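Local structure of nucleotidyltransferase (Thermus thermophilus HB8, 1WWP) at residues L9-F14 / A107-E111; F30-E35 / M80-R84; L41-L45 / L62-L68. The protein is of unknown function but, as a nucleotidyltransferase substrate-binding family member, probably contributes to substrate recognition by a nucleotidyltransferase. All blocks are in the same frame, centred on the assembly; numbering follows the deposited sequence.

Contact 1: residues L9-F14 / A107-E111; sequences LKELAF and ARLME
Lys-10 reaches past Ala-107 to the carboxylate of Glu-111, and each part of its chain has a different task. CB leaves the helix on the side that faces residues 107-111. Lys-10 CG lies beside the backbone N and rests against Ala-107 CB at 4.2 Å. Lys-10 CD continues outward, meets the edge of the Phe-14 ring in the ring plane, and lies 3.7 Å from Glu-111 OE2. A bend at chi3 (-68°) then turns CE, and Lys-10 NZ ends 2.9 Å from Glu-111 OE1 in a salt bridge whose hydrogen bond is weak. The two side chains meet at nearly a right angle, with the glutamate extended beyond its CG. Were the lysine an alanine, the Glu-111 carboxylate would probably lose its positive partner, and a gap would be likely beside Phe-14 and Ala-107.

Lysine suits this margin because its methylenes can lie on apolar neighbours while its ammonium group stays near the surface. Ala-107 suits the middle, since its short methyl lets Leu-9, Lys-10, Ala-13 and Phe-14 converge on it. Phe-14 CZ approaches Ala-107 CB to 3.8 Å, and Phe-14 CE1 lies over one face of the Arg-108 guanidinium, 3.6 Å from Arg-108 NH2 and offset toward the rim. Ring and guanidinium planes are 43° apart. On the buried side Leu-9 CD2, a methyl of a branched chain, touches Met-110 CE (present as selenomethionine) at 3.9 Å.

The short helical segments run nearly antiparallel, at 154°, joining helix 2-13 to helix 93-116. Beneath them, Met-110 packs on Thr-33 and Phe-37 of helix 20-49 and on Met-80 of helix 71-86, while Leu-12 meets Val-21 of the second subunit.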
loop_
_atom_site.group_PDB
_atom_site.type_symbol
_atom_site.label_atom_id
_atom_site.label_comp_id
_atom_site.label_asym_id
_atom_site.label_seq_id
_atom_site.Cartn_x
_atom_site.Cartn_y
_atom_site.Cartn_z
ATOM N N LEU A 9 -7.902 7.324 -9.573
ATOM C CA LEU A 9 -6.496 7.219 -9.959
ATOM C C LEU A 9 -6.185 8.193 -11.099
ATOM O O LEU A 9 -5.199 8.935 -11.045
ATOM C CB LEU A 9 -6.163 5.791 -10.416
ATOM C CG LEU A 9 -4.813 5.613 -11.137
ATOM C CD1 LEU A 9 -3.694 6.050 -10.222
ATOM C CD2 LEU A 9 -4.616 4.179 -11.553
ATOM N N LYS A 10 -7.023 8.177 -12.134
ATOM C CA LYS A 10 -6.817 9.044 -13.288
ATOM C C LYS A 10 -6.779 10.524 -12.922
ATOM O O LYS A 10 -6.144 11.321 -13.613
ATOM C CB LYS A 10 -7.879 8.767 -14.354
ATOM C CG LYS A 10 -7.674 7.417 -15.027
ATOM C CD LYS A 10 -8.614 7.188 -16.197
ATOM C CE LYS A 10 -10.058 7.039 -15.747
ATOM N NZ LYS A 10 -10.953 6.785 -16.913
ATOM N N GLU A 11 -7.440 10.886 -11.825
ATOM C CA GLU A 11 -7.433 12.264 -11.363
ATOM C C GLU A 11 -6.001 12.725 -11.101
ATOM O O GLU A 11 -5.670 13.891 -11.306
ATOM C CB GLU A 11 -8.209 12.404 -10.052
ATOM C CG GLU A 11 -9.700 12.155 -10.138
ATOM C CD GLU A 11 -10.411 12.533 -8.848
ATOM O OE1 GLU A 11 -10.267 13.696 -8.421
ATOM O OE2 GLU A 11 -11.111 11.680 -8.261
ATOM N N LEU A 12 -5.151 11.808 -10.653
ATOM C CA LEU A 12 -3.780 12.158 -10.304
ATOM C C LEU A 12 -2.696 11.554 -11.182
ATOM O O LEU A 12 -1.618 12.123 -11.308
ATOM C CB LEU A 12 -3.509 11.743 -8.859
ATOM C CG LEU A 12 -4.390 12.311 -7.747
ATOM C CD1 LEU A 12 -4.231 11.469 -6.480
ATOM C CD2 LEU A 12 -4.014 13.749 -7.484
ATOM N N ALA A 13 -2.974 10.400 -11.778
ATOM C CA ALA A 13 -1.977 9.716 -12.602
ATOM C C ALA A 13 -1.488 10.499 -13.820
ATOM O O ALA A 13 -0.392 10.250 -14.321
ATOM C CB ALA A 13 -2.515 8.361 -13.037
ATOM N N PHE A 14 -2.288 11.450 -14.287
ATOM C CA PHE A 14 -1.925 12.232 -15.464
ATOM C C PHE A 14 -1.401 13.621 -15.152
ATOM O O PHE A 14 -1.366 14.492 -16.019
ATOM C CB PHE A 14 -3.123 12.301 -16.407
ATOM C CG PHE A 14 -3.609 10.949 -16.833
ATOM C CD1 PHE A 14 -2.776 10.099 -17.556
ATOM C CD2 PHE A 14 -4.878 10.500 -16.480
ATOM C CE1 PHE A 14 -3.197 8.824 -17.922
ATOM C CE2 PHE A 14 -5.308 9.221 -16.844
ATOM C CZ PHE A 14 -4.460 8.385 -17.567
ATOM N N ALA A 107 -2.920 3.105 -15.852
ATOM C CA ALA A 107 -4.276 3.632 -15.858
ATOM C C ALA A 107 -4.971 3.320 -17.187
ATOM O O ALA A 107 -6.106 2.846 -17.203
ATOM C CB ALA A 107 -4.249 5.139 -15.614
ATOM N N ARG A 108 -4.293 3.577 -18.298
ATOM C CA ARG A 108 -4.882 3.314 -19.611
ATOM C C ARG A 108 -5.127 1.821 -19.817
ATOM O O ARG A 108 -6.212 1.416 -20.230
ATOM C CB ARG A 108 -3.968 3.836 -20.725
ATOM C CG ARG A 108 -3.668 5.332 -20.659
ATOM C CD ARG A 108 -2.613 5.733 -21.685
ATOM N NE ARG A 108 -2.094 7.077 -21.436
ATOM C CZ ARG A 108 -2.802 8.194 -21.568
ATOM N NH1 ARG A 108 -4.070 8.141 -21.955
ATOM N NH2 ARG A 108 -2.244 9.369 -21.305
ATOM N N LEU A 109 -4.116 1.005 -19.529
ATOM C CA LEU A 109 -4.239 -0.447 -19.689
ATOM C C LEU A 109 -5.465 -0.982 -18.944
ATOM O O LEU A 109 -6.283 -1.708 -19.511
ATOM C CB LEU A 109 -2.980 -1.141 -19.160
ATOM C CG LEU A 109 -2.600 -2.567 -19.598
ATOM C CD1 LEU A 109 -2.406 -3.411 -18.363
ATOM C CD2 LEU A 109 -3.651 -3.176 -20.517
HETATM N N MSE A 110 -5.595 -0.607 -17.675
HETATM C CA MSE A 110 -6.710 -1.073 -16.869
HETATM C C MSE A 110 -8.048 -0.600 -17.383
HETATM O O MSE A 110 -9.028 -1.349 -17.355
HETATM C CB MSE A 110 -6.528 -0.655 -15.407
HETATM C CG MSE A 110 -5.341 -1.350 -14.741
HETATM SE SE MSE A 110 -5.185 -1.195 -12.814
HETATM C CE MSE A 110 -4.182 0.460 -12.655
ATOM N N GLU A 111 -8.092 0.643 -17.853
ATOM C CA GLU A 111 -9.321 1.218 -18.381
ATOM C C GLU A 111 -9.761 0.439 -19.619
ATOM O O GLU A 111 -10.935 0.128 -19.789
ATOM C CB GLU A 111 -9.089 2.693 -18.740
ATOM C CG GLU A 111 -10.339 3.447 -19.190
ATOM C CD GLU A 111 -10.092 4.942 -19.404
ATOM O OE1 GLU A 111 -11.085 5.678 -19.596
ATOM O OE2 GLU A 111 -8.919 5.382 -19.384
#

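Contact 2: residues F30-E35 / M80-R84; sequences FEYTFE and MVDDR
Phe-30 and Phe-34 fill the tight side of this contact, pressing against Met-80, Val-81 and Arg-84. Met-80 CG comes to the edge of the Phe-30 ring, near its plane, 3.4 Å from Phe-30 CE1. CG of Phe-34 stands anti to the backbone N (chi1 172°), sending the ring toward helix 71-86, where Val-81 CG2 meets its edge 3.4 Å from Phe-34 CZ. Over one face of that ring Arg-84 CG makes a CH-pi contact, 4.0 Å from the centroid.

Polar groups take the looser side, which faces the second subunit; Arg-84 and Glu-35 are partly exposed, Glu-31 buried. Arginine suits its place because its aliphatic part covers Phe-34 and its head serves two acids. Glu-35 OE2 accepts from Arg-84 NE at 2.7 Å through its anti lone pair, a bent bond of 137°. Glu-31 stacks over the guanidinium, and Glu-31 OE1 comes within 3.6 Å of Arg-84 NH1 as a purely charge-based bridge; this oxygen is hydrogen-bonded to Thr-87 OG1.

The contact joins helix 20-49 to helix 71-86, their segments 132° apart in direction, inside an all-helical bundle; Pro-56 of helix 56-66, Tyr-106 of helix 93-116, Leu-9 of helix 2-13 and Val-88 of the second subunit border it.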
loop_
_atom_site.group_PDB
_atom_site.type_symbol
_atom_site.label_atom_id
_atom_site.label_comp_id
_atom_site.label_asym_id
_atom_site.label_seq_id
_atom_site.Cartn_x
_atom_site.Cartn_y
_atom_site.Cartn_z
ATOM N N PHE A 30 -3.305 3.790 -6.928
ATOM C CA PHE A 30 -2.872 2.736 -7.828
ATOM C C PHE A 30 -3.025 1.391 -7.084
ATOM O O PHE A 30 -3.480 0.390 -7.647
ATOM C CB PHE A 30 -1.406 2.970 -8.210
ATOM C CG PHE A 30 -0.717 1.748 -8.750
ATOM C CD1 PHE A 30 -1.179 1.120 -9.898
ATOM C CD2 PHE A 30 0.389 1.212 -8.087
ATOM C CE1 PHE A 30 -0.550 -0.035 -10.383
ATOM C CE2 PHE A 30 1.030 0.046 -8.569
ATOM C CZ PHE A 30 0.557 -0.573 -9.712
ATOM N N GLU A 31 -2.651 1.385 -5.810
ATOM C CA GLU A 31 -2.739 0.168 -5.011
ATOM C C GLU A 31 -4.140 -0.410 -5.000
ATOM O O GLU A 31 -4.346 -1.546 -5.437
ATOM C CB GLU A 31 -2.285 0.439 -3.577
ATOM C CG GLU A 31 -0.777 0.627 -3.421
ATOM C CD GLU A 31 -0.357 0.739 -1.960
ATOM O OE1 GLU A 31 0.837 0.537 -1.660
ATOM O OE2 GLU A 31 -1.217 1.027 -1.102
ATOM N N TYR A 32 -5.119 0.360 -4.526
ATOM C CA TYR A 32 -6.462 -0.188 -4.480
ATOM C C TYR A 32 -7.115 -0.382 -5.837
ATOM O O TYR A 32 -8.039 -1.180 -5.966
ATOM C CB TYR A 32 -7.364 0.608 -3.518
ATOM C CG TYR A 32 -7.702 2.045 -3.849
ATOM C CD1 TYR A 32 -8.515 2.361 -4.933
ATOM C CD2 TYR A 32 -7.311 3.081 -2.986
ATOM C CE1 TYR A 32 -8.950 3.687 -5.146
ATOM C CE2 TYR A 32 -7.736 4.397 -3.186
ATOM C CZ TYR A 32 -8.559 4.695 -4.261
ATOM O OH TYR A 32 -9.010 5.989 -4.420
ATOM N N THR A 33 -6.628 0.319 -6.855
ATOM C CA THR A 33 -7.174 0.137 -8.186
ATOM C C THR A 33 -6.648 -1.181 -8.749
ATOM O O THR A 33 -7.355 -1.921 -9.437
ATOM C CB THR A 33 -6.741 1.276 -9.140
ATOM O OG1 THR A 33 -7.317 2.512 -8.699
ATOM C CG2 THR A 33 -7.178 0.959 -10.575
ATOM N N PHE A 34 -5.382 -1.453 -8.466
ATOM C CA PHE A 34 -4.744 -2.685 -8.909
ATOM C C PHE A 34 -5.456 -3.897 -8.311
ATOM O O PHE A 34 -5.793 -4.846 -9.017
ATOM C CB PHE A 34 -3.292 -2.697 -8.446
ATOM C CG PHE A 34 -2.597 -4.000 -8.672
ATOM C CD1 PHE A 34 -2.522 -4.952 -7.653
ATOM C CD2 PHE A 34 -1.987 -4.271 -9.895
ATOM C CE1 PHE A 34 -1.846 -6.152 -7.849
ATOM C CE2 PHE A 34 -1.306 -5.473 -10.103
ATOM C CZ PHE A 34 -1.238 -6.414 -9.073
ATOM N N GLU A 35 -5.652 -3.860 -6.997
ATOM C CA GLU A 35 -6.305 -4.962 -6.305
ATOM C C GLU A 35 -7.688 -5.217 -6.882
ATOM O O GLU A 35 -8.071 -6.365 -7.104
ATOM C CB GLU A 35 -6.404 -4.668 -4.812
ATOM C CG GLU A 35 -5.051 -4.358 -4.137
ATOM C CD GLU A 35 -4.006 -5.483 -4.263
ATOM O OE1 GLU A 35 -4.384 -6.677 -4.218
ATOM O OE2 GLU A 35 -2.803 -5.163 -4.386
HETATM N N MSE A 80 3.211 -4.225 -13.645
HETATM C CA MSE A 80 2.316 -3.577 -12.704
HETATM C C MSE A 80 2.331 -4.358 -11.386
HETATM O O MSE A 80 2.326 -3.770 -10.313
HETATM C CB MSE A 80 0.912 -3.546 -13.293
HETATM C CG MSE A 80 -0.018 -2.537 -12.677
HETATM SE SE MSE A 80 -1.564 -2.259 -13.814
HETATM C CE MSE A 80 -2.537 -3.899 -13.430
ATOM N N VAL A 81 2.360 -5.686 -11.468
ATOM C CA VAL A 81 2.401 -6.486 -10.245
ATOM C C VAL A 81 3.708 -6.222 -9.499
ATOM O O VAL A 81 3.709 -6.054 -8.283
ATOM C CB VAL A 81 2.243 -7.996 -10.538
ATOM C CG1 VAL A 81 2.451 -8.829 -9.241
ATOM C CG2 VAL A 81 0.846 -8.269 -11.079
ATOM N N ASP A 82 4.823 -6.151 -10.217
ATOM C CA ASP A 82 6.088 -5.889 -9.538
ATOM C C ASP A 82 6.125 -4.487 -8.901
ATOM O O ASP A 82 6.619 -4.322 -7.788
ATOM C CB ASP A 82 7.268 -6.103 -10.500
ATOM C CG ASP A 82 7.515 -7.590 -10.805
ATOM O OD1 ASP A 82 7.226 -8.446 -9.929
ATOM O OD2 ASP A 82 8.014 -7.905 -11.911
ATOM N N ASP A 83 5.590 -3.481 -9.584
ATOM C CA ASP A 83 5.552 -2.136 -9.010
ATOM C C ASP A 83 4.663 -2.117 -7.766
ATOM O O ASP A 83 4.884 -1.342 -6.829
ATOM C CB ASP A 83 5.014 -1.135 -10.021
ATOM C CG ASP A 83 6.075 -0.663 -10.971
ATOM O OD1 ASP A 83 5.743 0.133 -11.874
ATOM O OD2 ASP A 83 7.244 -1.087 -10.806
ATOM N N ARG A 84 3.654 -2.981 -7.772
ATOM C CA ARG A 84 2.742 -3.092 -6.654
ATOM C C ARG A 84 3.529 -3.589 -5.428
ATOM O O ARG A 84 3.256 -3.201 -4.295
ATOM C CB ARG A 84 1.612 -4.058 -7.023
ATOM C CG ARG A 84 0.641 -4.340 -5.890
ATOM C CD ARG A 84 -0.094 -3.084 -5.455
ATOM N NE ARG A 84 -0.870 -3.316 -4.246
ATOM C CZ ARG A 84 -0.382 -3.194 -3.018
ATOM N NH1 ARG A 84 0.886 -2.839 -2.839
ATOM N NH2 ARG A 84 -1.162 -3.410 -1.967
#

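Contact 3: residues L41-L45 / L62-L68; sequences LQAYL and LAREVGL
Leu-41 opens the contact by sending its two methyls to different partners: Leu-41 CD2 meets Leu-68 CD2 at 3.6 Å, and Leu-41 CD1 lies 4.2 Å from Ala-63 CB, the small alanine leaving room for it. One turn on, Tyr-44 points its ring away from the backbone N (chi1 179°), which carries it toward Leu-68; Tyr-44 CD2 and Tyr-44 CE2 each lie 3.4 Å from Leu-68 CD2. Tyrosine suits a partly exposed position, its ring carbons touching leucine while its hydroxyl makes a weak hydrogen bond with Arg-119 O.

Leu-68 can meet both residues because helix 56-66 ends in a Schellman motif. Gly-67 takes positive phi (100°), where a CB would jam against the preceding carbonyl oxygen, and the chain folds back so that Leu-68 N bonds weakly to Ala-63 O. This brings a leucine beyond the helix into the groove between helix 20-49 and helix 56-66, whose short segments cross at 48°.

Leu-45, buried and branched, completes the row: Leu-45 CD1 lies 3.9 Å from Leu-62 CB and close to Ala-63 N, while Leu-45 CD2 faces Val-66 CG1 at 4.2 Å.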
loop_
_atom_site.group_PDB
_atom_site.type_symbol
_atom_site.label_atom_id
_atom_site.label_comp_id
_atom_site.label_asym_id
_atom_site.label_seq_id
_atom_site.Cartn_x
_atom_site.Cartn_y
_atom_site.Cartn_z
ATOM N N LEU A 41 -10.578 -9.382 -13.093
ATOM C CA LEU A 41 -10.084 -10.298 -14.128
ATOM C C LEU A 41 -10.226 -11.752 -13.624
ATOM O O LEU A 41 -10.668 -12.630 -14.353
ATOM C CB LEU A 41 -8.608 -10.016 -14.428
ATOM C CG LEU A 41 -8.243 -9.089 -15.587
ATOM C CD1 LEU A 41 -6.715 -9.034 -15.734
ATOM C CD2 LEU A 41 -8.854 -9.618 -16.868
ATOM N N GLN A 42 -9.842 -11.983 -12.371
ATOM C CA GLN A 42 -9.942 -13.323 -11.785
ATOM C C GLN A 42 -11.384 -13.858 -11.853
ATOM O O GLN A 42 -11.611 -14.974 -12.310
ATOM C CB GLN A 42 -9.443 -13.292 -10.334
ATOM C CG GLN A 42 -9.584 -14.616 -9.602
ATOM C CD GLN A 42 -9.260 -14.499 -8.123
ATOM O OE1 GLN A 42 -9.806 -13.651 -7.413
ATOM N NE2 GLN A 42 -8.373 -15.358 -7.651
ATOM N N ALA A 43 -12.351 -13.043 -11.424
ATOM C CA ALA A 43 -13.770 -13.422 -11.443
ATOM C C ALA A 43 -14.257 -13.636 -12.860
ATOM O O ALA A 43 -15.035 -14.552 -13.136
ATOM C CB ALA A 43 -14.615 -12.336 -10.776
ATOM N N TYR A 44 -13.801 -12.782 -13.770
ATOM C CA TYR A 44 -14.207 -12.899 -15.158
ATOM C C TYR A 44 -13.684 -14.216 -15.757
ATOM O O TYR A 44 -14.406 -14.933 -16.446
ATOM C CB TYR A 44 -13.648 -11.735 -15.965
ATOM C CG TYR A 44 -13.995 -11.797 -17.435
ATOM C CD1 TYR A 44 -15.203 -11.294 -17.906
ATOM C CD2 TYR A 44 -13.118 -12.369 -18.354
ATOM C CE1 TYR A 44 -15.528 -11.351 -19.250
ATOM C CE2 TYR A 44 -13.435 -12.434 -19.704
ATOM C CZ TYR A 44 -14.644 -11.921 -20.145
ATOM O OH TYR A 44 -14.968 -11.971 -21.484
ATOM N N LEU A 45 -12.409 -14.499 -15.531
ATOM C CA LEU A 45 -11.807 -15.717 -16.066
ATOM C C LEU A 45 -12.537 -16.932 -15.483
ATOM O O LEU A 45 -12.776 -17.916 -16.173
ATOM C CB LEU A 45 -10.317 -15.753 -15.714
ATOM C CG LEU A 45 -9.448 -14.815 -16.563
ATOM C CD1 LEU A 45 -8.110 -14.617 -15.896
ATOM C CD2 LEU A 45 -9.299 -15.384 -17.986
ATOM N N LEU A 62 -3.271 -16.126 -17.485
ATOM C CA LEU A 62 -4.496 -16.735 -18.042
ATOM C C LEU A 62 -5.213 -15.689 -18.908
ATOM O O LEU A 62 -5.723 -16.007 -19.971
ATOM C CB LEU A 62 -5.427 -17.225 -16.912
ATOM C CG LEU A 62 -4.849 -18.365 -16.047
ATOM C CD1 LEU A 62 -5.696 -18.552 -14.797
ATOM C CD2 LEU A 62 -4.779 -19.669 -16.872
ATOM N N ALA A 63 -5.250 -14.437 -18.457
ATOM C CA ALA A 63 -5.889 -13.400 -19.258
ATOM C C ALA A 63 -5.184 -13.343 -20.623
ATOM O O ALA A 63 -5.825 -13.175 -21.657
ATOM C CB ALA A 63 -5.787 -12.049 -18.545
ATOM N N ARG A 64 -3.863 -13.499 -20.622
ATOM C CA ARG A 64 -3.095 -13.470 -21.864
ATOM C C ARG A 64 -3.428 -14.638 -22.773
ATOM O O ARG A 64 -3.694 -14.454 -23.958
ATOM C CB ARG A 64 -1.592 -13.508 -21.582
ATOM C CG ARG A 64 -0.751 -13.618 -22.867
ATOM C CD ARG A 64 0.735 -13.760 -22.566
ATOM N NE ARG A 64 1.026 -15.032 -21.913
ATOM C CZ ARG A 64 1.793 -15.154 -20.836
ATOM N NH1 ARG A 64 2.348 -14.075 -20.295
ATOM N NH2 ARG A 64 1.988 -16.348 -20.289
ATOM N N GLU A 65 -3.415 -15.850 -22.229
ATOM C CA GLU A 65 -3.704 -16.990 -23.077
ATOM C C GLU A 65 -5.112 -16.967 -23.667
ATOM O O GLU A 65 -5.336 -17.441 -24.783
ATOM C CB GLU A 65 -3.449 -18.312 -22.329
ATOM C CG GLU A 65 -4.151 -18.459 -20.995
ATOM C CD GLU A 65 -3.696 -19.704 -20.232
ATOM O OE1 GLU A 65 -2.498 -19.786 -19.875
ATOM O OE2 GLU A 65 -4.531 -20.605 -19.991
ATOM N N VAL A 66 -6.066 -16.415 -22.926
ATOM C CA VAL A 66 -7.434 -16.374 -23.406
ATOM C C VAL A 66 -7.640 -15.235 -24.399
ATOM O O VAL A 66 -8.649 -15.161 -25.097
ATOM C CB VAL A 66 -8.404 -16.309 -22.198
ATOM C CG1 VAL A 66 -9.175 -15.007 -22.155
ATOM C CG2 VAL A 66 -9.346 -17.486 -22.280
ATOM N N GLY A 67 -6.655 -14.354 -24.463
ATOM C CA GLY A 67 -6.722 -13.253 -25.398
ATOM C C GLY A 67 -7.154 -11.921 -24.819
ATOM O O GLY A 67 -7.122 -10.908 -25.521
ATOM N N LEU A 68 -7.554 -11.911 -23.549
ATOM C CA LEU A 68 -7.995 -10.685 -22.890
ATOM C C LEU A 68 -6.875 -9.661 -22.854
ATOM O O LEU A 68 -7.116 -8.465 -22.737
ATOM C CB LEU A 68 -8.450 -10.986 -21.466
ATOM C CG LEU A 68 -9.950 -10.967 -21.189
ATOM C CD1 LEU A 68 -10.686 -11.897 -22.138
ATOM C CD2 LEU A 68 -10.172 -11.381 -19.745
#

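How the contacts relate
The three contacts nest along the chain: contact 3 lies inside the loop closed by contact 2, which lies inside that closed by contact 1. Contacts 1 and 2 have centres about 12 Å apart and touch directly, so that helices 2-13, 20-49, 71-86 and 93-116 share one continuous interior. Contacts 2 and 3 both use helix 20-49, but their centres are about 17 Å apart. Contacts 1 and 3, with centres about 21 Å apart, sit on opposite sides of the chain's centre. The long helix 20-49 thus links the core to the helix 56-66 region within this all-helical chain.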